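Long-range contacts in putative iron-uptake ABC transport system,periplasmic iron-binding protein (Campylobacter jejuni, PDB 3E13), which probably binds ferric iron in the periplasm and hands it to an ABC transporter for uptake into the cell: residues E3-S8 against S244-A249; E129-I134 against L168-T173; E133-S138 against G189-A194. One frame throughout, in Å; residues are numbered along the deposited sequence.

Interaction 1 (E3-S8 against S244-A249)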
ATOM      1  N   GLU A   3       0.507  -6.022 -27.818  1.00 22.85           N
ATOM      2  CA  GLU A   3       0.534  -4.885 -26.884  1.00 21.59           C
ATOM      3  C   GLU A   3      -0.214  -5.275 -25.573  1.00 17.57           C
ATOM      4  O   GLU A   3      -1.072  -6.182 -25.543  1.00 16.73           O
ATOM      5  CB  GLU A   3      -0.152  -3.648 -27.495  1.00 23.02           C
ATOM      6  CG  GLU A   3       0.711  -2.674 -28.309  1.00 29.80           C
ATOM      7  CD  GLU A   3       0.028  -1.320 -28.490  1.00 35.24           C
ATOM      8  OE1 GLU A   3      -1.224  -1.343 -28.574  1.00 40.34           O
ATOM      9  OE2 GLU A   3       0.707  -0.243 -28.525  1.00 37.48           O
ATOM     10  N   LEU A   4       0.138  -4.589 -24.497  1.00 14.91           N
ATOM     11  CA  LEU A   4      -0.538  -4.742 -23.191  1.00 12.98           C
ATOM     12  C   LEU A   4      -0.595  -3.373 -22.540  1.00 11.84           C
ATOM     13  O   LEU A   4       0.399  -2.720 -22.395  1.00 11.10           O
ATOM     14  CB  LEU A   4       0.193  -5.753 -22.287  1.00 12.27           C
ATOM     15  CG  LEU A   4      -0.473  -5.866 -20.908  1.00 11.53           C
ATOM     16  CD1 LEU A   4      -1.800  -6.610 -20.970  1.00  8.87           C
ATOM     17  CD2 LEU A   4       0.506  -6.581 -19.983  1.00 12.18           C
ATOM     18  N   ASN A   5      -1.801  -2.908 -22.217  1.00 10.86           N
ATOM     19  CA  ASN A   5      -2.009  -1.580 -21.679  1.00 11.88           C
ATOM     20  C   ASN A   5      -2.248  -1.601 -20.161  1.00 11.10           C
ATOM     21  O   ASN A   5      -3.246  -2.159 -19.710  1.00 11.35           O
ATOM     22  CB  ASN A   5      -3.197  -0.967 -22.409  1.00 11.29           C
ATOM     23  CG  ASN A   5      -2.907  -0.786 -23.921  1.00 14.54           C
ATOM     24  OD1 ASN A   5      -1.849  -0.258 -24.278  1.00 18.29           O
ATOM     25  ND2 ASN A   5      -3.815  -1.216 -24.771  1.00 17.19           N
ATOM     26  N   ILE A   6      -1.285  -1.094 -19.394  1.00 11.03           N
ATOM     27  CA  ILE A   6      -1.339  -1.109 -17.938  1.00 11.08           C
ATOM     28  C   ILE A   6      -1.617   0.291 -17.411  1.00 11.45           C
ATOM     29  O   ILE A   6      -0.895   1.220 -17.759  1.00 11.75           O
ATOM     30  CB  ILE A   6       0.003  -1.605 -17.381  1.00 11.83           C
ATOM     31  CG1 ILE A   6       0.244  -3.030 -17.870  1.00 12.54           C
ATOM     32  CG2 ILE A   6       0.033  -1.449 -15.854  1.00 11.53           C
ATOM     33  CD1 ILE A   6       1.486  -3.720 -17.302  1.00 12.71           C
ATOM     34  N   TYR A   7      -2.660   0.416 -16.600  1.00 10.76           N
ATOM     35  CA  TYR A   7      -2.952   1.599 -15.807  1.00  9.96           C
ATOM     36  C   TYR A   7      -2.502   1.268 -14.371  1.00  9.30           C
ATOM     37  O   TYR A   7      -3.061   0.388 -13.756  1.00 10.99           O
ATOM     38  CB  TYR A   7      -4.463   1.879 -15.811  1.00 11.72           C
ATOM     39  CG  TYR A   7      -5.020   2.582 -17.044  1.00 10.62           C
ATOM     40  CD1 TYR A   7      -4.347   2.603 -18.236  1.00 12.27           C
ATOM     41  CD2 TYR A   7      -6.284   3.096 -17.016  1.00 11.19           C
ATOM     42  CE1 TYR A   7      -4.909   3.225 -19.403  1.00 13.77           C
ATOM     43  CE2 TYR A   7      -6.851   3.718 -18.141  1.00 11.10           C
ATOM     44  CZ  TYR A   7      -6.171   3.756 -19.328  1.00 14.16           C
ATOM     45  OH  TYR A   7      -6.773   4.322 -20.452  1.00 12.43           O
ATOM     46  N   SER A   8      -1.509   1.988 -13.869  1.00 10.29           N
ATOM     47  CA  SER A   8      -0.879   1.682 -12.597  1.00 10.26           C
ATOM     48  C   SER A   8      -0.811   2.831 -11.632  1.00  9.95           C
ATOM     49  O   SER A   8      -0.356   3.921 -11.979  1.00 10.56           O
ATOM     50  CB  SER A   8       0.525   1.151 -12.820  1.00 10.94           C
ATOM     51  OG  SER A   8       1.149   0.924 -11.541  1.00 11.89           O
ATOM     52  N   SER A 244     -10.485  -4.885 -21.307  1.00 12.03           N
ATOM     53  CA  SER A 244      -9.345  -5.568 -21.914  1.00 11.96           C
ATOM     54  C   SER A 244      -9.646  -6.288 -23.218  1.00 13.00           C
ATOM     55  O   SER A 244     -10.538  -7.181 -23.256  1.00 13.40           O
ATOM     56  CB  SER A 244      -8.770  -6.629 -20.944  1.00 12.53           C
ATOM     57  OG  SER A 244      -7.652  -7.178 -21.582  1.00 12.54           O
ATOM     58  N   LYS A 245      -8.890  -5.898 -24.268  1.00 16.01           N
ATOM     59  CA  LYS A 245      -8.956  -6.593 -25.550  1.00 17.37           C
ATOM     60  C   LYS A 245      -7.726  -7.469 -25.779  1.00 17.58           C
ATOM     61  O   LYS A 245      -7.705  -8.230 -26.764  1.00 18.60           O
ATOM     62  CB  LYS A 245      -9.122  -5.595 -26.725  1.00 17.93           C
ATOM     63  CG  LYS A 245     -10.407  -4.727 -26.661  1.00 22.94           C
ATOM     64  CD  LYS A 245     -11.683  -5.536 -26.686  1.00 29.37           C
ATOM     65  CE  LYS A 245     -12.770  -4.962 -27.681  1.00 34.58           C
ATOM     66  NZ  LYS A 245     -13.339  -6.009 -28.634  1.00 36.97           N
ATOM     67  N   ASN A 246      -6.731  -7.367 -24.895  1.00 15.23           N
ATOM     68  CA  ASN A 246      -5.524  -8.195 -24.949  1.00 14.16           C
ATOM     69  C   ASN A 246      -5.538  -9.120 -23.729  1.00 13.09           C
ATOM     70  O   ASN A 246      -4.628  -9.077 -22.931  1.00 13.29           O
ATOM     71  CB  ASN A 246      -4.293  -7.302 -24.951  1.00 14.00           C
ATOM     72  CG  ASN A 246      -4.300  -6.274 -26.103  1.00 16.60           C
ATOM     73  OD1 ASN A 246      -4.379  -6.659 -27.277  1.00 18.76           O
ATOM     74  ND2 ASN A 246      -4.199  -5.004 -25.771  1.00 14.89           N
ATOM     75  N   GLN A 247      -6.592  -9.922 -23.579  1.00 13.65           N
ATOM     76  CA  GLN A 247      -6.822 -10.683 -22.367  1.00 13.11           C
ATOM     77  C   GLN A 247      -5.783 -11.759 -22.114  1.00 13.55           C
ATOM     78  O   GLN A 247      -5.434 -12.012 -20.947  1.00 13.42           O
ATOM     79  CB  GLN A 247      -8.240 -11.261 -22.322  1.00 13.28           C
ATOM     80  CG  GLN A 247      -9.261 -10.133 -22.330  1.00 15.14           C
ATOM     81  CD  GLN A 247     -10.618 -10.559 -21.884  1.00 22.16           C
ATOM     82  OE1 GLN A 247     -10.865 -11.748 -21.650  1.00 28.15           O
ATOM     83  NE2 GLN A 247     -11.525  -9.608 -21.816  1.00 26.10           N
ATOM     84  N   ASP A 248      -5.274 -12.375 -23.182  1.00 14.27           N
ATOM     85  CA  ASP A 248      -4.218 -13.400 -23.006  1.00 14.78           C
ATOM     86  C   ASP A 248      -2.941 -12.757 -22.407  1.00 14.09           C
ATOM     87  O   ASP A 248      -2.313 -13.276 -21.471  1.00 12.97           O
ATOM     88  CB  ASP A 248      -3.923 -14.086 -24.337  1.00 16.04           C
ATOM     89  CG  ASP A 248      -2.911 -15.214 -24.186  1.00 17.72           C
ATOM     90  OD1 ASP A 248      -1.816 -15.092 -24.728  1.00 22.68           O
ATOM     91  OD2 ASP A 248      -3.148 -16.218 -23.482  1.00 24.78           O
ATOM     92  N   ALA A 249      -2.541 -11.622 -22.950  1.00 12.90           N
ATOM     93  CA  ALA A 249      -1.385 -10.908 -22.460  1.00 11.93           C
ATOM     94  C   ALA A 249      -1.620 -10.453 -21.013  1.00 11.06           C
ATOM     95  O   ALA A 249      -0.726 -10.481 -20.196  1.00 10.58           O
ATOM     96  CB  ALA A 249      -1.115  -9.707 -23.355  1.00 12.71           C
TER

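Interaction 2 (E129-I134 against L168-T173)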
ATOM      1  N   GLU A 129      -1.526  13.709  24.396  1.00 16.88           N
ATOM      2  CA  GLU A 129      -0.125  13.773  24.745  1.00 18.78           C
ATOM      3  C   GLU A 129       0.834  13.888  23.548  1.00 17.42           C
ATOM      4  O   GLU A 129       1.992  14.327  23.706  1.00 18.96           O
ATOM      5  CB  GLU A 129       0.270  12.575  25.627  1.00 19.51           C
ATOM      6  CG  GLU A 129       0.136  11.208  24.999  1.00 23.65           C
ATOM      7  CD  GLU A 129       0.015  10.110  26.044  1.00 29.14           C
ATOM      8  OE1 GLU A 129      -1.131   9.793  26.444  1.00 31.64           O
ATOM      9  OE2 GLU A 129       1.073   9.600  26.470  1.00 30.19           O
ATOM     10  N   PHE A 130       0.352  13.510  22.355  1.00 16.61           N
ATOM     11  CA  PHE A 130       1.172  13.571  21.152  1.00 15.79           C
ATOM     12  C   PHE A 130       0.817  14.736  20.243  1.00 15.79           C
ATOM     13  O   PHE A 130       1.260  14.788  19.088  1.00 14.71           O
ATOM     14  CB  PHE A 130       1.091  12.234  20.388  1.00 15.52           C
ATOM     15  CG  PHE A 130       1.564  11.069  21.198  1.00 15.52           C
ATOM     16  CD1 PHE A 130       2.897  10.958  21.532  1.00 16.56           C
ATOM     17  CD2 PHE A 130       0.677  10.133  21.701  1.00 16.31           C
ATOM     18  CE1 PHE A 130       3.375   9.883  22.304  1.00 18.04           C
ATOM     19  CE2 PHE A 130       1.152   9.063  22.457  1.00 17.29           C
ATOM     20  CZ  PHE A 130       2.494   8.938  22.736  1.00 16.42           C
ATOM     21  N   LYS A 131       0.068  15.721  20.760  1.00 16.03           N
ATOM     22  CA  LYS A 131      -0.251  16.899  19.945  1.00 15.81           C
ATOM     23  C   LYS A 131       1.017  17.578  19.451  1.00 15.70           C
ATOM     24  O   LYS A 131       1.942  17.854  20.245  1.00 16.75           O
ATOM     25  CB  LYS A 131      -1.115  17.907  20.733  1.00 16.01           C
ATOM     26  CG  LYS A 131      -1.631  19.035  19.865  1.00 17.43           C
ATOM     27  CD  LYS A 131      -2.712  19.865  20.542  1.00 22.44           C
ATOM     28  CE  LYS A 131      -3.091  21.103  19.700  1.00 26.03           C
ATOM     29  NZ  LYS A 131      -4.375  21.807  20.148  1.00 27.51           N
ATOM     30  N   GLY A 132       1.065  17.811  18.138  1.00 15.00           N
ATOM     31  CA  GLY A 132       2.178  18.453  17.469  1.00 14.43           C
ATOM     32  C   GLY A 132       3.350  17.548  17.170  1.00 14.59           C
ATOM     33  O   GLY A 132       4.391  18.009  16.697  1.00 15.15           O
ATOM     34  N   GLU A 133       3.169  16.264  17.428  1.00 13.75           N
ATOM     35  CA  GLU A 133       4.295  15.318  17.382  1.00 13.81           C
ATOM     36  C   GLU A 133       4.158  14.262  16.282  1.00 14.24           C
ATOM     37  O   GLU A 133       5.098  13.475  16.081  1.00 13.32           O
ATOM     38  CB  GLU A 133       4.466  14.617  18.735  1.00 15.37           C
ATOM     39  CG  GLU A 133       4.915  15.549  19.865  1.00 18.55           C
ATOM     40  CD  GLU A 133       5.082  14.813  21.200  1.00 26.05           C
ATOM     41  OE1 GLU A 133       5.579  15.396  22.202  1.00 31.26           O
ATOM     42  OE2 GLU A 133       4.740  13.620  21.249  1.00 30.45           O
ATOM     43  N   ILE A 134       3.054  14.288  15.562  1.00 13.39           N
ATOM     44  CA  ILE A 134       2.737  13.254  14.549  1.00 14.04           C
ATOM     45  C   ILE A 134       2.759  13.867  13.165  1.00 12.40           C
ATOM     46  O   ILE A 134       2.313  14.997  12.987  1.00 12.21           O
ATOM     47  CB  ILE A 134       1.330  12.691  14.802  1.00 14.87           C
ATOM     48  CG1 ILE A 134       1.143  12.271  16.258  1.00 17.33           C
ATOM     49  CG2 ILE A 134       1.006  11.547  13.830  1.00 18.93           C
ATOM     50  CD1 ILE A 134       2.024  11.254  16.670  1.00 16.65           C
ATOM     51  N   LEU A 168      -5.823  14.538  13.210  1.00 11.89           N
ATOM     52  CA  LEU A 168      -5.832  15.844  12.556  1.00 12.52           C
ATOM     53  C   LEU A 168      -5.308  16.891  13.525  1.00 12.62           C
ATOM     54  O   LEU A 168      -4.453  17.718  13.170  1.00 12.74           O
ATOM     55  CB  LEU A 168      -7.213  16.242  12.118  1.00 12.92           C
ATOM     56  CG  LEU A 168      -7.312  17.557  11.337  1.00 15.33           C
ATOM     57  CD1 LEU A 168      -6.403  17.546  10.130  1.00 15.69           C
ATOM     58  CD2 LEU A 168      -8.780  17.749  10.938  1.00 15.99           C
ATOM     59  N   GLU A 169      -5.820  16.880  14.742  1.00 12.74           N
ATOM     60  CA  GLU A 169      -5.444  17.880  15.735  1.00 14.53           C
ATOM     61  C   GLU A 169      -3.968  17.792  16.092  1.00 13.93           C
ATOM     62  O   GLU A 169      -3.343  18.805  16.391  1.00 13.85           O
ATOM     63  CB  GLU A 169      -6.307  17.745  16.997  1.00 14.99           C
ATOM     64  CG  GLU A 169      -5.810  18.667  18.112  1.00 20.58           C
ATOM     65  CD  GLU A 169      -6.830  18.979  19.189  1.00 27.57           C
ATOM     66  OE1 GLU A 169      -7.873  18.283  19.287  1.00 30.48           O
ATOM     67  OE2 GLU A 169      -6.542  19.939  19.952  1.00 32.38           O
ATOM     68  N   ASN A 170      -3.423  16.576  16.070  1.00 12.74           N
ATOM     69  CA  ASN A 170      -2.059  16.300  16.469  1.00 12.05           C
ATOM     70  C   ASN A 170      -0.993  16.525  15.423  1.00 12.47           C
ATOM     71  O   ASN A 170       0.169  16.475  15.759  1.00 12.11           O
ATOM     72  CB  ASN A 170      -1.947  14.829  16.924  1.00 12.90           C
ATOM     73  CG  ASN A 170      -2.566  14.556  18.278  1.00 14.56           C
ATOM     74  OD1 ASN A 170      -2.635  13.364  18.710  1.00 13.82           O
ATOM     75  ND2 ASN A 170      -2.973  15.603  19.003  1.00 10.93           N
ATOM     76  N   LEU A 171      -1.344  16.753  14.160  1.00 12.66           N
ATOM     77  CA  LEU A 171      -0.343  16.869  13.131  1.00 12.74           C
ATOM     78  C   LEU A 171       0.631  17.991  13.424  1.00 13.52           C
ATOM     79  O   LEU A 171       0.236  19.098  13.772  1.00 13.64           O
ATOM     80  CB  LEU A 171      -0.978  17.073  11.775  1.00 12.32           C
ATOM     81  CG  LEU A 171      -1.907  15.976  11.261  1.00 10.14           C
ATOM     82  CD1 LEU A 171      -2.404  16.367   9.965  1.00 12.90           C
ATOM     83  CD2 LEU A 171      -1.116  14.658  11.203  1.00 12.24           C
ATOM     84  N   ALA A 172       1.917  17.703  13.293  1.00 12.65           N
ATOM     85  CA  ALA A 172       2.937  18.738  13.421  1.00 12.88           C
ATOM     86  C   ALA A 172       2.809  19.786  12.316  1.00 13.92           C
ATOM     87  O   ALA A 172       3.139  20.951  12.551  1.00 15.00           O
ATOM     88  CB  ALA A 172       4.323  18.132  13.399  1.00 13.52           C
ATOM     89  N   THR A 173       2.416  19.351  11.128  1.00 13.02           N
ATOM     90  CA  THR A 173       2.226  20.187   9.943  1.00 13.70           C
ATOM     91  C   THR A 173       1.052  19.652   9.154  1.00 14.19           C
ATOM     92  O   THR A 173       0.727  18.486   9.245  1.00 14.03           O
ATOM     93  CB  THR A 173       3.490  20.192   9.003  1.00 14.31           C
ATOM     94  OG1 THR A 173       3.670  18.891   8.394  1.00 14.98           O
ATOM     95  CG2 THR A 173       4.787  20.480   9.748  1.00 15.01           C
TER

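Interaction 3 (E133-S138 against G189-A194)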
ATOM      1  N   GLU A 133       3.169  16.264  17.428  1.00 13.75           N
ATOM      2  CA  GLU A 133       4.295  15.318  17.382  1.00 13.81           C
ATOM      3  C   GLU A 133       4.158  14.262  16.282  1.00 14.24           C
ATOM      4  O   GLU A 133       5.098  13.475  16.081  1.00 13.32           O
ATOM      5  CB  GLU A 133       4.466  14.617  18.735  1.00 15.37           C
ATOM      6  CG  GLU A 133       4.915  15.549  19.865  1.00 18.55           C
ATOM      7  CD  GLU A 133       5.082  14.813  21.200  1.00 26.05           C
ATOM      8  OE1 GLU A 133       5.579  15.396  22.202  1.00 31.26           O
ATOM      9  OE2 GLU A 133       4.740  13.620  21.249  1.00 30.45           O
ATOM     10  N   ILE A 134       3.054  14.288  15.562  1.00 13.39           N
ATOM     11  CA  ILE A 134       2.737  13.254  14.549  1.00 14.04           C
ATOM     12  C   ILE A 134       2.759  13.867  13.165  1.00 12.40           C
ATOM     13  O   ILE A 134       2.313  14.997  12.987  1.00 12.21           O
ATOM     14  CB  ILE A 134       1.330  12.691  14.802  1.00 14.87           C
ATOM     15  CG1 ILE A 134       1.143  12.271  16.258  1.00 17.33           C
ATOM     16  CG2 ILE A 134       1.006  11.547  13.830  1.00 18.93           C
ATOM     17  CD1 ILE A 134       2.024  11.254  16.670  1.00 16.65           C
ATOM     18  N   VAL A 135       3.214  13.121  12.146  1.00 10.58           N
ATOM     19  CA  VAL A 135       2.990  13.492  10.754  1.00  9.61           C
ATOM     20  C   VAL A 135       2.362  12.311   9.981  1.00  9.91           C
ATOM     21  O   VAL A 135       2.699  11.145  10.210  1.00 10.25           O
ATOM     22  CB  VAL A 135       4.283  13.994  10.027  1.00 10.13           C
ATOM     23  CG1 VAL A 135       4.673  15.385  10.552  1.00 11.91           C
ATOM     24  CG2 VAL A 135       5.453  13.051  10.244  1.00 10.45           C
ATOM     25  N   MET A 136       1.480  12.649   9.055  1.00 10.34           N
ATOM     26  CA  MET A 136       0.822  11.699   8.201  1.00 10.26           C
ATOM     27  C   MET A 136       0.479  12.429   6.936  1.00 11.14           C
ATOM     28  O   MET A 136       0.150  13.610   6.971  1.00 10.62           O
ATOM     29  CB  MET A 136      -0.444  11.152   8.851  1.00  9.42           C
ATOM     30  CG  MET A 136      -1.073   9.998   8.061  1.00 10.47           C
ATOM     31  SD  MET A 136      -2.472   9.241   8.937  1.00 12.64           S
ATOM     32  CE  MET A 136      -3.809  10.168   8.282  1.00 13.66           C
ATOM     33  N   ARG A 137       0.537  11.712   5.831  1.00 10.77           N
ATOM     34  CA  ARG A 137       0.118  12.250   4.543  1.00 10.58           C
ATOM     35  C   ARG A 137      -1.391  12.469   4.464  1.00 10.98           C
ATOM     36  O   ARG A 137      -2.171  12.107   5.365  1.00 12.01           O
ATOM     37  CB  ARG A 137       0.555  11.329   3.451  1.00 10.46           C
ATOM     38  CG  ARG A 137      -0.224  10.055   3.314  1.00 10.35           C
ATOM     39  CD  ARG A 137       0.385   9.089   2.388  1.00 11.36           C
ATOM     40  NE  ARG A 137       0.487   9.592   1.017  1.00 12.06           N
ATOM     41  CZ  ARG A 137       1.243   9.060   0.063  1.00 11.88           C
ATOM     42  NH1 ARG A 137       2.036   8.004   0.302  1.00 12.09           N
ATOM     43  NH2 ARG A 137       1.248   9.584  -1.136  1.00 13.00           N
ATOM     44  N   SER A 138      -1.800  13.049   3.338  1.00 11.62           N
ATOM     45  CA  SER A 138      -3.198  13.390   3.142  1.00 12.43           C
ATOM     46  C   SER A 138      -4.142  12.241   3.424  1.00 11.96           C
ATOM     47  O   SER A 138      -3.852  11.094   3.132  1.00 11.68           O
ATOM     48  CB  SER A 138      -3.421  13.827   1.701  1.00 13.08           C
ATOM     49  OG  SER A 138      -4.758  14.310   1.548  1.00 15.14           O
ATOM     50  N   GLY A 189      13.776  16.149  12.745  1.00 15.94           N
ATOM     51  CA  GLY A 189      13.294  16.512  14.072  1.00 16.16           C
ATOM     52  C   GLY A 189      12.086  17.454  14.050  1.00 16.42           C
ATOM     53  O   GLY A 189      11.836  18.171  15.043  1.00 16.86           O
ATOM     54  N   GLU A 190      11.351  17.481  12.943  1.00 16.15           N
ATOM     55  CA  GLU A 190      10.156  18.308  12.826  1.00 16.11           C
ATOM     56  C   GLU A 190       8.927  17.619  13.448  1.00 15.27           C
ATOM     57  O   GLU A 190       7.892  18.242  13.702  1.00 14.46           O
ATOM     58  CB  GLU A 190       9.857  18.711  11.353  1.00 16.80           C
ATOM     59  CG  GLU A 190       8.543  19.506  11.242  1.00 22.90           C
ATOM     60  CD  GLU A 190       8.348  20.338   9.974  1.00 25.89           C
ATOM     61  OE1 GLU A 190       8.385  19.745   8.878  1.00 23.56           O
ATOM     62  OE2 GLU A 190       8.076  21.605  10.101  1.00 29.20           O
ATOM     63  N   ALA A 191       9.037  16.321  13.701  1.00 14.43           N
ATOM     64  CA  ALA A 191       7.971  15.546  14.303  1.00 13.38           C
ATOM     65  C   ALA A 191       8.608  14.319  14.911  1.00 13.00           C
ATOM     66  O   ALA A 191       9.708  13.906  14.483  1.00 13.60           O
ATOM     67  CB  ALA A 191       6.967  15.122  13.230  1.00 15.29           C
ATOM     68  N   LYS A 192       7.983  13.745  15.914  1.00 11.69           N
ATOM     69  CA  LYS A 192       8.526  12.549  16.527  1.00 12.15           C
ATOM     70  C   LYS A 192       8.102  11.229  15.884  1.00 11.95           C
ATOM     71  O   LYS A 192       8.862  10.263  15.929  1.00 11.08           O
ATOM     72  CB  LYS A 192       8.151  12.485  17.979  1.00 13.46           C
ATOM     73  CG  LYS A 192       8.755  13.649  18.828  1.00 17.78           C
ATOM     74  CD  LYS A 192       8.341  13.484  20.281  1.00 22.08           C
ATOM     75  CE  LYS A 192       8.421  14.773  21.087  1.00 29.02           C
ATOM     76  NZ  LYS A 192       9.773  14.970  21.625  1.00 31.97           N
ATOM     77  N   PHE A 193       6.931  11.192  15.275  1.00 11.94           N
ATOM     78  CA  PHE A 193       6.362   9.941  14.771  1.00 11.17           C
ATOM     79  C   PHE A 193       5.761  10.193  13.405  1.00 11.74           C
ATOM     80  O   PHE A 193       5.034  11.165  13.226  1.00 11.43           O
ATOM     81  CB  PHE A 193       5.260   9.415  15.697  1.00 11.45           C
ATOM     82  CG  PHE A 193       5.739   9.104  17.112  1.00 11.86           C
ATOM     83  CD1 PHE A 193       6.473   7.989  17.364  1.00 11.11           C
ATOM     84  CD2 PHE A 193       5.412   9.935  18.165  1.00 11.61           C
ATOM     85  CE1 PHE A 193       6.886   7.695  18.656  1.00 12.33           C
ATOM     86  CE2 PHE A 193       5.809   9.653  19.455  1.00 13.23           C
ATOM     87  CZ  PHE A 193       6.573   8.536  19.700  1.00 12.36           C
ATOM     88  N   ALA A 194       6.051   9.299  12.465  1.00  9.32           N
ATOM     89  CA  ALA A 194       5.470   9.312  11.149  1.00  9.65           C
ATOM     90  C   ALA A 194       4.686   8.044  10.887  1.00 10.08           C
ATOM     91  O   ALA A 194       5.207   6.958  11.130  1.00 11.03           O
ATOM     92  CB  ALA A 194       6.549   9.424  10.132  1.00 10.45           C
TER

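Interaction 1 (E3-S8 against S244-A249)
Leu4 lays its branched end over Ala249, in the first turn of the helix that begins at Gln247. Its CD1 stands 3.8 Å from the backbone C of Ala249 and 4.0 Å from Ala249 CB, while CD2 approaches Ala249 O at 4.1 Å. The CB of Leu4 leaves the strand alongside the helix rather than at it; a CG held anti to the backbone N (chi1 177°) then carries the fork across.

The strand belongs to the alpha/beta sheet of one lobe of a periplasmic solute-binding protein. Residues 3-8 run parallel to strand 29-34 on one edge and strand 55-58 on the other, and the helix packs beside the N-terminal start of the strand. Ile28 touches both Leu4 and Ala249, extending this apolar patch.

On the polar side Asn246 lies against the strand; it occupies the N-cap position yet makes no capping bond with its side chain. Its CB points to the strand, and the amide carbon CG sits 3.3 Å from Glu3 O. ND2 is just as near that oxygen, but the angle is too poor for a hydrogen bond; it donates instead to OD2 of Asp54. The same OD2 takes the backbone N-H of Asn5, and OD1 of Asp54 is bonded to Ser244 OG, which makes one carboxylate a polar bridge between strand 3-8 and the loop leading into helix 247-257. Asn5 brings a second amide, its ND2 3.9 Å from Asn246 ND2 and the two planes 60° apart; Asn5 OD1 accepts from Asn31 ND2, while its own ND2 donates to Pro52 O. Within 244-249, Gln247 NE2 donates to Ser244 O at 3.0 Å, folding its side chain back over the residues that lead into the helix.

Interaction 2 (E129-I134 against L168-T173)
Lys131 and Glu169 meet through a salt bridge, NZ to OE2 at 2.9 Å, in which the carboxylate offers the lone pair that faces away from its other oxygen. Both chains are extended beyond CG, and both turn CG anti to the backbone N (chi1 -172° for Lys131, 173° for Glu169), which carries the two ends outward from loop and helix until they cross obliquely. On the way the lysine methylenes pass the glutamate: Lys131 CE lies 4.0 Å from Glu169 CG.

The backbones satisfy one another directly. Asn170 O accepts the N-H of Gly132 at 2.9 Å, although the donor stands above the carbonyl plane and the bond is bent. Ile134 O receives the N-H of Ala172 at 2.8 Å in a much straighter bond (166°), and Leu171 CA adds a CA-H...O contact to the same oxygen. The resulting single bridge pairs Ile134 with Leu171. Within the loop, a type II turn from Phe130 to Glu133 is closed by Glu133 N bonding to Phe130 O, with Gly132 supplying the positive phi. Ala172 CB rests 3.3 Å from Gly132 O, and Asn170 packs its side chain across that of Lys131.

The chain thus leaves helix 157-170 alongside the loop that leads into strand 134-135, whose other edge pairs with strand 193-197.

Interaction 3 (E133-S138 against G189-A194)
Glu133 O and Lys192 N start the backbone hydrogen bonding. This oxygen is gripped twice: by Lys192 N at 2.9 Å, tilted from the carbonyl plane, and by Phe193 N at 3.0 Å, which approaches almost head-on. Val135 N then donates to Phe193 O at 2.9 Å in a fairly straight bond (157°). Ile134 pairs with Phe193 and Val135 with Ala194 in parallel register, and CA-H...O contacts from Ile134 CA to Phe193 O and from Ala194 CA to Val135 O fill in between.

Apolar packing divides between the two faces of the sheet. On one, Ile134 CD1 touches Phe193 CB at 3.8 Å and approaches the ring obliquely. On the other, Val135 spreads its methyls over two alanines, CG1 3.5 Å from Ala191 CB and CG2 3.8 Å from Ala194 CB; helix 179-188 lies over Val135 and Ala194.

The charged pair stays looser. Glu133 OE1 comes to 3.1 Å from Lys192 CE, but Lys192 bends at chi4 (-86°) and its NZ stays 4.3 Å from OE1, beyond a salt bridge.

Gly189 ends helix 179-188 with a Schellman motif, turning the chain into the short loop that leads to strand 193-197. Two parallel strands joined through helices form a beta-alpha-beta arrangement, as in the alpha/beta lobes of periplasmic binding proteins; beyond these strands the chain reaches the iron ligands Tyr143, Tyr199 and Tyr200.

From the N terminus, strand 3-8 enters the sheet at once, and its partner in interaction 1 arrives 236 residues later, closing a loop that encloses both other contacts. Interactions 2 and 3 share Glu133 and Ile134: interaction 2 closes at 168-173, interaction 3 at 189-194, after helix 179-188. Their loops start from overlapping ends, and neither encloses the other. Their centres lie 7 Å apart, and Phe130 packs on Phe193 where they touch. Interaction 1, centred 44 Å from interaction 2 and 39 Å from interaction 3, ties strand 3-8 to the start of helix 247-257; on the opposite side of the chain's centre, the others join the 129-134 loop, residues 168-173 and strand 193-197.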